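Thiol:disulfide interchange protein (Proteus mirabilis, PDB 4OD7) probably acts as a periplasmic disulfide oxidoreductase of the DsbA type, introducing disulfide bonds into other proteins through a redox-active thioredoxin fold. Local coordinates at residues A[28-33]-A[88-93]; A[73-78]-A[125-130]; A[95-98]-A[102-105]. The protein carries 1 engineered substitution. All coordinates share one frame; numbering follows the deposited sequence.

Contact 1 of 3, residues A[28-33]-A[88-93]; sequences FSFYSP and QVSPAL. Engineered in segment 28-33: Ser32 (natural residue Cys).
The ring of Phe30 carries the contact, with Leu93 on one face and Phe28 on the other. Leu93 CB lies 3.7 Å from the Phe30 ring centroid, 19° off the normal, which makes a CH-pi contact displaced toward the rim. On the opposite face, Phe28 CE1 sits 3.6 Å above the plane, over the centre of the ring. The Phe28 ring in turn meets Phe30 CE1 at its edge. Ser90 O approaches the Phe30 ring obliquely, 3.6 Å from Phe30 CE1. At the far end of the ring, Phe30 CZ touches Leu93 CD1 at 3.4 Å. Phe30 CG is anti to its own carbonyl carbon (chi1 -78°), and this turns the ring toward helix 86-99.

The contact joins the loop before the active-site helix of the thioredoxin fold to a helix of the inserted helical domain. The loop contains a type I turn from Ser29 to Ser32. Within it, Ser29 OG accepts from Tyr31 N at 3.1 Å in an ST turn. Engineered Ser32, a cysteine in the natural protein, caps Cys35 N and is hydrogen-bonded to an acidic side chain of the bound peptide. Buried Phe30 and Leu93 thus join the segments by van der Waals and CH-pi contact, without hydrogen bonds between them.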
loop_
_atom_site.group_PDB
_atom_site.type_symbol
_atom_site.label_atom_id
_atom_site.label_comp_id
_atom_site.label_asym_id
_atom_site.label_seq_id
_atom_site.Cartn_x
_atom_site.Cartn_y
_atom_site.Cartn_z
ATOM N N PHE A 28 -2.261 2.586 0.374
ATOM C CA PHE A 28 -2.273 2.567 1.838
ATOM C C PHE A 28 -1.870 3.908 2.392
ATOM O O PHE A 28 -1.418 4.775 1.665
ATOM C CB PHE A 28 -1.337 1.450 2.350
ATOM C CG PHE A 28 0.132 1.839 2.405
ATOM C CD1 PHE A 28 0.760 2.128 3.620
ATOM C CD2 PHE A 28 0.899 1.902 1.238
ATOM C CE1 PHE A 28 2.102 2.456 3.656
ATOM C CE2 PHE A 28 2.226 2.246 1.288
ATOM C CZ PHE A 28 2.823 2.508 2.509
ATOM N N SER A 29 -2.025 4.050 3.696
ATOM C CA SER A 29 -1.526 5.178 4.440
ATOM C C SER A 29 -0.929 4.691 5.770
ATOM O O SER A 29 -1.485 3.807 6.443
ATOM C CB SER A 29 -2.647 6.198 4.724
ATOM O OG SER A 29 -2.187 7.254 5.548
ATOM N N PHE A 30 0.203 5.271 6.147
ATOM C CA PHE A 30 0.800 4.984 7.434
ATOM C C PHE A 30 -0.074 5.494 8.551
ATOM O O PHE A 30 0.047 5.048 9.678
ATOM C CB PHE A 30 2.152 5.604 7.546
ATOM C CG PHE A 30 3.207 4.846 6.821
ATOM C CD1 PHE A 30 3.578 3.564 7.257
ATOM C CD2 PHE A 30 3.849 5.402 5.710
ATOM C CE1 PHE A 30 4.588 2.847 6.622
ATOM C CE2 PHE A 30 4.856 4.690 5.062
ATOM C CZ PHE A 30 5.207 3.391 5.515
ATOM N N TYR A 31 -1.001 6.383 8.222
ATOM C CA TYR A 31 -1.952 6.923 9.204
ATOM C C TYR A 31 -3.186 6.083 9.477
ATOM O O TYR A 31 -3.813 6.243 10.485
ATOM C CB TYR A 31 -2.418 8.284 8.740
ATOM C CG TYR A 31 -1.431 9.404 8.964
ATOM C CD1 TYR A 31 -1.353 10.021 10.200
ATOM C CD2 TYR A 31 -0.588 9.848 7.953
ATOM C CE1 TYR A 31 -0.498 11.070 10.415
ATOM C CE2 TYR A 31 0.286 10.903 8.177
ATOM C CZ TYR A 31 0.317 11.496 9.414
ATOM O OH TYR A 31 1.141 12.538 9.701
ATOM N N SER A 32 -3.457 5.141 8.593
ATOM C CA SER A 32 -4.663 4.364 8.577
ATOM C C SER A 32 -4.596 3.134 9.522
ATOM O O SER A 32 -3.748 2.250 9.359
ATOM C CB SER A 32 -4.913 3.945 7.121
ATOM O OG SER A 32 -5.748 2.825 7.027
ATOM N N PRO A 33 -5.475 3.087 10.540
ATOM C CA PRO A 33 -5.451 1.889 11.364
ATOM C C PRO A 33 -5.805 0.650 10.579
ATOM O O PRO A 33 -5.238 -0.383 10.813
ATOM C CB PRO A 33 -6.486 2.188 12.459
ATOM C CG PRO A 33 -6.579 3.639 12.498
ATOM C CD PRO A 33 -6.369 4.108 11.095
ATOM N N GLN A 88 12.280 -2.744 6.332
ATOM C CA GLN A 88 12.944 -2.230 7.519
ATOM C C GLN A 88 12.241 -1.015 8.138
ATOM O O GLN A 88 12.162 -0.916 9.329
ATOM C CB GLN A 88 14.403 -1.851 7.182
ATOM C CG GLN A 88 15.402 -3.009 6.987
ATOM C CD GLN A 88 15.094 -3.963 5.822
ATOM O OE1 GLN A 88 14.707 -3.553 4.713
ATOM N NE2 GLN A 88 15.268 -5.252 6.084
ATOM N N VAL A 89 11.729 -0.085 7.327
ATOM C CA VAL A 89 11.208 1.175 7.864
ATOM C C VAL A 89 9.703 1.111 7.989
ATOM O O VAL A 89 9.140 1.812 8.828
ATOM C CB VAL A 89 11.558 2.432 6.986
ATOM C CG1 VAL A 89 13.017 2.473 6.636
ATOM C CG2 VAL A 89 10.764 2.475 5.711
ATOM N N SER A 90 9.060 0.281 7.157
ATOM C CA SER A 90 7.604 0.212 7.157
ATOM C C SER A 90 7.052 -0.032 8.581
ATOM O O SER A 90 6.182 0.713 9.007
ATOM C CB SER A 90 7.116 -0.848 6.181
ATOM O OG SER A 90 5.710 -0.903 6.189
ATOM N N PRO A 91 7.540 -1.054 9.323
ATOM C CA PRO A 91 7.024 -1.204 10.679
ATOM C C PRO A 91 7.246 0.022 11.574
ATOM O O PRO A 91 6.364 0.414 12.353
ATOM C CB PRO A 91 7.781 -2.421 11.177
ATOM C CG PRO A 91 8.137 -3.167 9.975
ATOM C CD PRO A 91 8.442 -2.166 8.979
ATOM N N ALA A 92 8.410 0.658 11.426
ATOM C CA ALA A 92 8.776 1.839 12.261
ATOM C C ALA A 92 7.946 3.091 11.946
ATOM O O ALA A 92 7.668 3.916 12.830
ATOM C CB ALA A 92 10.303 2.178 12.107
ATOM N N LEU A 93 7.543 3.222 10.692
ATOM C CA LEU A 93 6.765 4.351 10.273
ATOM C C LEU A 93 5.344 4.182 10.761
ATOM O O LEU A 93 4.745 5.117 11.242
ATOM C CB LEU A 93 6.808 4.472 8.770
ATOM C CG LEU A 93 8.155 4.922 8.174
ATOM C CD1 LEU A 93 8.059 4.773 6.715
ATOM C CD2 LEU A 93 8.570 6.334 8.525
#

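Contact 2 of 3, residues A[73-78]-A[125-130]; sequences MTRAWA and AAINSF
Arg75 reaches from helix 70-83 to the carbonyl of Ile127, in the turn between helices 120-126 and 130-145. The bond joins helix 70-83 to the type I turn before helix 130-145, in the helical part of the DsbA fold. Arg75 NH1 donates to Ile127 O at 3.0 Å, with an N-H...O angle of 153°. The oxygen is at the guanidinium edge, close to its plane, and the donor lies in the carbonyl plane. Asn128 OD1 is over a face of the same guanidinium, 3.9 Å from Arg75 NH1, a contact and not a bond. NH1 has its strongest partner outside the two segments, in Asn133 OD1, so two oxygens grip one nitrogen.

The aliphatic part of Arg75 also packs. Its CD is 4.1 Å from Ile127 CG1, and the two side chains cross at about a right angle. Arg75 CG is anti to the backbone N (chi1 -177°), and the chain is extended until it bends at chi3 (-70°). That bend brings NH1 to the carbonyl.

Further out, the turn that offers Ile127 O is itself held. Ala126 to Ser129 form a type I turn, closed by Ser129 N to Ala126 O at 2.9 Å. Ser129 is the N-cap of helix 130-145, and its OG also bonds to Val132 N. Ala126 O takes two donors from Ser129: its N, and its OG at 2.6 Å.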
loop_
_atom_site.group_PDB
_atom_site.type_symbol
_atom_site.label_atom_id
_atom_site.label_comp_id
_atom_site.label_asym_id
_atom_site.label_seq_id
_atom_site.Cartn_x
_atom_site.Cartn_y
_atom_site.Cartn_z
ATOM N N MET A 73 4.585 11.839 4.140
ATOM C CA MET A 73 4.713 10.417 4.333
ATOM C C MET A 73 4.714 9.685 3.026
ATOM O O MET A 73 5.331 8.632 2.896
ATOM C CB MET A 73 3.600 9.915 5.264
ATOM C CG MET A 73 3.870 10.348 6.727
ATOM S SD MET A 73 5.335 9.743 7.540
ATOM C CE MET A 73 4.955 8.025 7.654
ATOM N N THR A 74 4.050 10.249 2.039
ATOM C CA THR A 74 4.134 9.717 0.690
ATOM C C THR A 74 5.536 9.825 0.123
ATOM O O THR A 74 6.000 8.902 -0.503
ATOM C CB THR A 74 3.159 10.439 -0.239
ATOM O OG1 THR A 74 1.834 10.150 0.188
ATOM C CG2 THR A 74 3.326 10.037 -1.685
ATOM N N ARG A 75 6.217 10.938 0.386
ATOM C CA ARG A 75 7.625 11.095 -0.014
ATOM C C ARG A 75 8.538 10.120 0.755
ATOM O O ARG A 75 9.405 9.527 0.164
ATOM C CB ARG A 75 8.089 12.530 0.180
ATOM C CG ARG A 75 9.543 12.786 -0.291
ATOM C CD ARG A 75 9.777 14.301 -0.385
ATOM N NE ARG A 75 9.036 14.923 -1.488
ATOM C CZ ARG A 75 9.441 14.982 -2.740
ATOM N NH1 ARG A 75 10.613 14.490 -3.113
ATOM N NH2 ARG A 75 8.665 15.557 -3.629
ATOM N N ALA A 76 8.289 9.930 2.054
ATOM C CA ALA A 76 8.989 8.941 2.875
ATOM C C ALA A 76 8.888 7.565 2.242
ATOM O O ALA A 76 9.847 6.816 2.197
ATOM C CB ALA A 76 8.398 8.902 4.282
ATOM N N TRP A 77 7.703 7.216 1.784
ATOM C CA TRP A 77 7.526 5.906 1.219
ATOM C C TRP A 77 8.313 5.809 -0.100
ATOM O O TRP A 77 8.904 4.784 -0.387
ATOM C CB TRP A 77 6.058 5.597 0.984
ATOM C CG TRP A 77 5.817 4.190 0.444
ATOM C CD1 TRP A 77 5.211 3.867 -0.704
ATOM C CD2 TRP A 77 6.201 2.952 1.055
ATOM N NE1 TRP A 77 5.167 2.521 -0.857
ATOM C CE2 TRP A 77 5.766 1.928 0.215
ATOM C CE3 TRP A 77 6.849 2.614 2.243
ATOM C CZ2 TRP A 77 5.965 0.576 0.513
ATOM C CZ3 TRP A 77 7.032 1.259 2.544
ATOM C CH2 TRP A 77 6.604 0.273 1.684
ATOM N N ALA A 78 8.300 6.879 -0.890
ATOM C CA ALA A 78 9.145 6.954 -2.097
ATOM C C ALA A 78 10.647 6.760 -1.748
ATOM O O ALA A 78 11.371 6.196 -2.513
ATOM C CB ALA A 78 8.929 8.259 -2.832
ATOM N N ALA A 125 20.539 12.412 0.283
ATOM C CA ALA A 125 20.748 12.391 -1.167
ATOM C C ALA A 125 19.453 12.020 -1.876
ATOM O O ALA A 125 19.052 12.650 -2.841
ATOM C CB ALA A 125 21.846 11.402 -1.526
ATOM N N ALA A 126 18.764 11.041 -1.318
ATOM C CA ALA A 126 17.562 10.492 -1.935
ATOM C C ALA A 126 16.333 11.409 -1.827
ATOM O O ALA A 126 15.557 11.455 -2.751
ATOM C CB ALA A 126 17.248 9.098 -1.328
ATOM N N ILE A 127 16.138 12.107 -0.704
ATOM C CA ILE A 127 14.825 12.650 -0.348
ATOM C C ILE A 127 14.262 13.639 -1.396
ATOM O O ILE A 127 13.057 13.647 -1.625
ATOM C CB ILE A 127 14.846 13.327 1.046
ATOM C CG1 ILE A 127 13.449 13.785 1.418
ATOM C CG2 ILE A 127 15.856 14.481 1.089
ATOM C CD1 ILE A 127 13.344 14.301 2.773
ATOM N N ASN A 128 15.117 14.440 -2.047
ATOM C CA ASN A 128 14.648 15.324 -3.110
ATOM C C ASN A 128 15.281 14.969 -4.464
ATOM O O ASN A 128 15.308 15.771 -5.403
ATOM C CB ASN A 128 14.946 16.762 -2.755
ATOM C CG ASN A 128 14.154 17.225 -1.554
ATOM O OD1 ASN A 128 12.933 17.117 -1.517
ATOM N ND2 ASN A 128 14.854 17.695 -0.536
ATOM N N SER A 129 15.694 13.723 -4.584
ATOM C CA SER A 129 16.230 13.232 -5.840
ATOM C C SER A 129 15.159 13.152 -6.909
ATOM O O SER A 129 13.993 13.059 -6.604
ATOM C CB SER A 129 16.889 11.857 -5.626
ATOM O OG SER A 129 15.947 10.886 -5.265
ATOM N N PHE A 130 15.598 13.209 -8.164
ATOM C CA PHE A 130 14.753 12.997 -9.321
ATOM C C PHE A 130 14.007 11.703 -9.180
ATOM O O PHE A 130 12.842 11.629 -9.498
ATOM C CB PHE A 130 15.605 12.978 -10.607
ATOM C CG PHE A 130 14.838 12.599 -11.836
ATOM C CD1 PHE A 130 14.302 13.553 -12.659
ATOM C CD2 PHE A 130 14.634 11.279 -12.156
ATOM C CE1 PHE A 130 13.606 13.200 -13.774
ATOM C CE2 PHE A 130 13.944 10.941 -13.261
ATOM C CZ PHE A 130 13.430 11.893 -14.068
#

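Contact 3 of 3, residues A[95-98]-A[102-105]; sequences KGIQ and SIRS
Gly96 and Ser102 bring the two backbones to 5.1 Å between their CA atoms, in the last turn of helix 86-99, just before the chain turns back toward helix 106-115. This is a tight helix-loop-helix connection in the helical domain of the DsbA fold. The helix widens into a pi-type turn at 95-98. Gly96 O receives two weak bonds from the returning chain. Ile103 N donates to Gly96 O at 3.3 Å with an angle of 161°. Ser102 N is nearer to Gly96 O, at 3.0 Å, but that bond is bent to 123°. One carbonyl thus faces two successive N-H groups.

The side chains close over Gly96. Ile103 lies directly on its backbone, with Ile103 CD1 3.6 Å and CG1 3.8 Å from Gly96 CA. With chi1 at -64° and chi2 extended at 173°, the CG1 branch of Ile103 runs over Gly96. Ile103 also packs against Ile109 and Thr112 of helix 106-115. Ser102 OG is hydrogen-bonded to Thr100 OG1 and also lies 3.6 Å from Gly96 CA. Ile97 adds the remaining apolar touch, its CD1 meeting Ile103 CG2 at 4.1 Å.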
loop_
_atom_site.group_PDB
_atom_site.type_symbol
_atom_site.label_atom_id
_atom_site.label_comp_id
_atom_site.label_asym_id
_atom_site.label_seq_id
_atom_site.Cartn_x
_atom_site.Cartn_y
_atom_site.Cartn_z
ATOM N N LYS A 95 4.533 2.434 13.390
ATOM C CA LYS A 95 4.671 2.583 14.828
ATOM C C LYS A 95 4.777 4.047 15.241
ATOM O O LYS A 95 4.089 4.487 16.158
ATOM C CB LYS A 95 5.871 1.778 15.320
ATOM C CG LYS A 95 6.170 1.992 16.757
ATOM C CD LYS A 95 7.421 1.321 17.218
ATOM C CE LYS A 95 7.752 1.872 18.598
ATOM N NZ LYS A 95 6.638 1.708 19.558
ATOM N N GLY A 96 5.620 4.801 14.554
ATOM C CA GLY A 96 5.844 6.169 14.932
ATOM C C GLY A 96 4.632 7.018 14.694
ATOM O O GLY A 96 4.404 7.953 15.397
ATOM N N ILE A 97 3.821 6.673 13.726
ATOM C CA ILE A 97 2.591 7.405 13.518
ATOM C C ILE A 97 1.526 6.940 14.526
ATOM O O ILE A 97 0.945 7.742 15.215
ATOM C CB ILE A 97 2.023 7.219 12.094
ATOM C CG1 ILE A 97 2.984 7.754 11.037
ATOM C CG2 ILE A 97 0.639 7.878 11.993
ATOM C CD1 ILE A 97 3.116 9.250 11.014
ATOM N N GLN A 98 1.296 5.651 14.605
ATOM C CA GLN A 98 0.125 5.170 15.283
ATOM C C GLN A 98 0.277 4.677 16.690
ATOM O O GLN A 98 -0.686 4.690 17.445
ATOM C CB GLN A 98 -0.482 4.062 14.443
ATOM C CG GLN A 98 -0.936 4.621 13.182
ATOM C CD GLN A 98 -1.842 3.753 12.471
ATOM O OE1 GLN A 98 -2.757 3.193 13.073
ATOM N NE2 GLN A 98 -1.591 3.574 11.164
ATOM N N SER A 102 5.360 9.492 17.825
ATOM C CA SER A 102 6.607 10.159 17.963
ATOM C C SER A 102 7.034 10.923 16.684
ATOM O O SER A 102 7.936 11.775 16.735
ATOM C CB SER A 102 7.660 9.138 18.338
ATOM O OG SER A 102 7.516 7.966 17.576
ATOM N N ILE A 103 6.355 10.638 15.569
ATOM C CA ILE A 103 6.665 11.261 14.289
ATOM C C ILE A 103 5.793 12.479 14.193
ATOM O O ILE A 103 4.613 12.372 13.893
ATOM C CB ILE A 103 6.476 10.314 13.094
ATOM C CG1 ILE A 103 7.466 9.167 13.221
ATOM C CG2 ILE A 103 6.691 11.069 11.780
ATOM C CD1 ILE A 103 7.279 8.069 12.207
ATOM N N ARG A 104 6.434 13.627 14.448
ATOM C CA ARG A 104 5.806 14.931 14.530
ATOM C C ARG A 104 6.163 15.850 13.397
ATOM O O ARG A 104 5.426 16.769 13.096
ATOM C CB ARG A 104 6.358 15.611 15.782
ATOM C CG ARG A 104 6.172 14.888 17.059
ATOM C CD ARG A 104 7.304 15.271 17.975
ATOM N NE ARG A 104 7.125 14.685 19.286
ATOM C CZ ARG A 104 6.852 15.380 20.382
ATOM N NH1 ARG A 104 6.753 16.704 20.345
ATOM N NH2 ARG A 104 6.681 14.746 21.527
ATOM N N SER A 105 7.322 15.626 12.791
ATOM C CA SER A 105 7.857 16.551 11.796
ATOM C C SER A 105 8.639 15.804 10.736
ATOM O O SER A 105 8.860 14.622 10.887
ATOM C CB SER A 105 8.746 17.573 12.454
ATOM O OG SER A 105 9.951 16.950 12.770
#

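In the fold
Contact 1 is buried, contact 3 is partly buried and contact 2 lies at the surface. Contacts 1 and 3 share helix 86-99 and have centres about 9 Å apart. Gln98 NE2 ties them together, with probable hydrogen bonds to Phe30 O at 2.7 Å and to Ser32 O. Contact 2 uses the preceding helix, 70-83, whose inner side reaches contact 1: Met73 CE is 3.4 Å from Phe30 CD2. The same residue also packs on Ile97 of contact 3. The chemistry follows the depth. Aromatic and aliphatic packing dominates in contact 1, weak backbone bonds with aliphatic cover in contact 3, and a charged side chain gripping a carbonyl in contact 2.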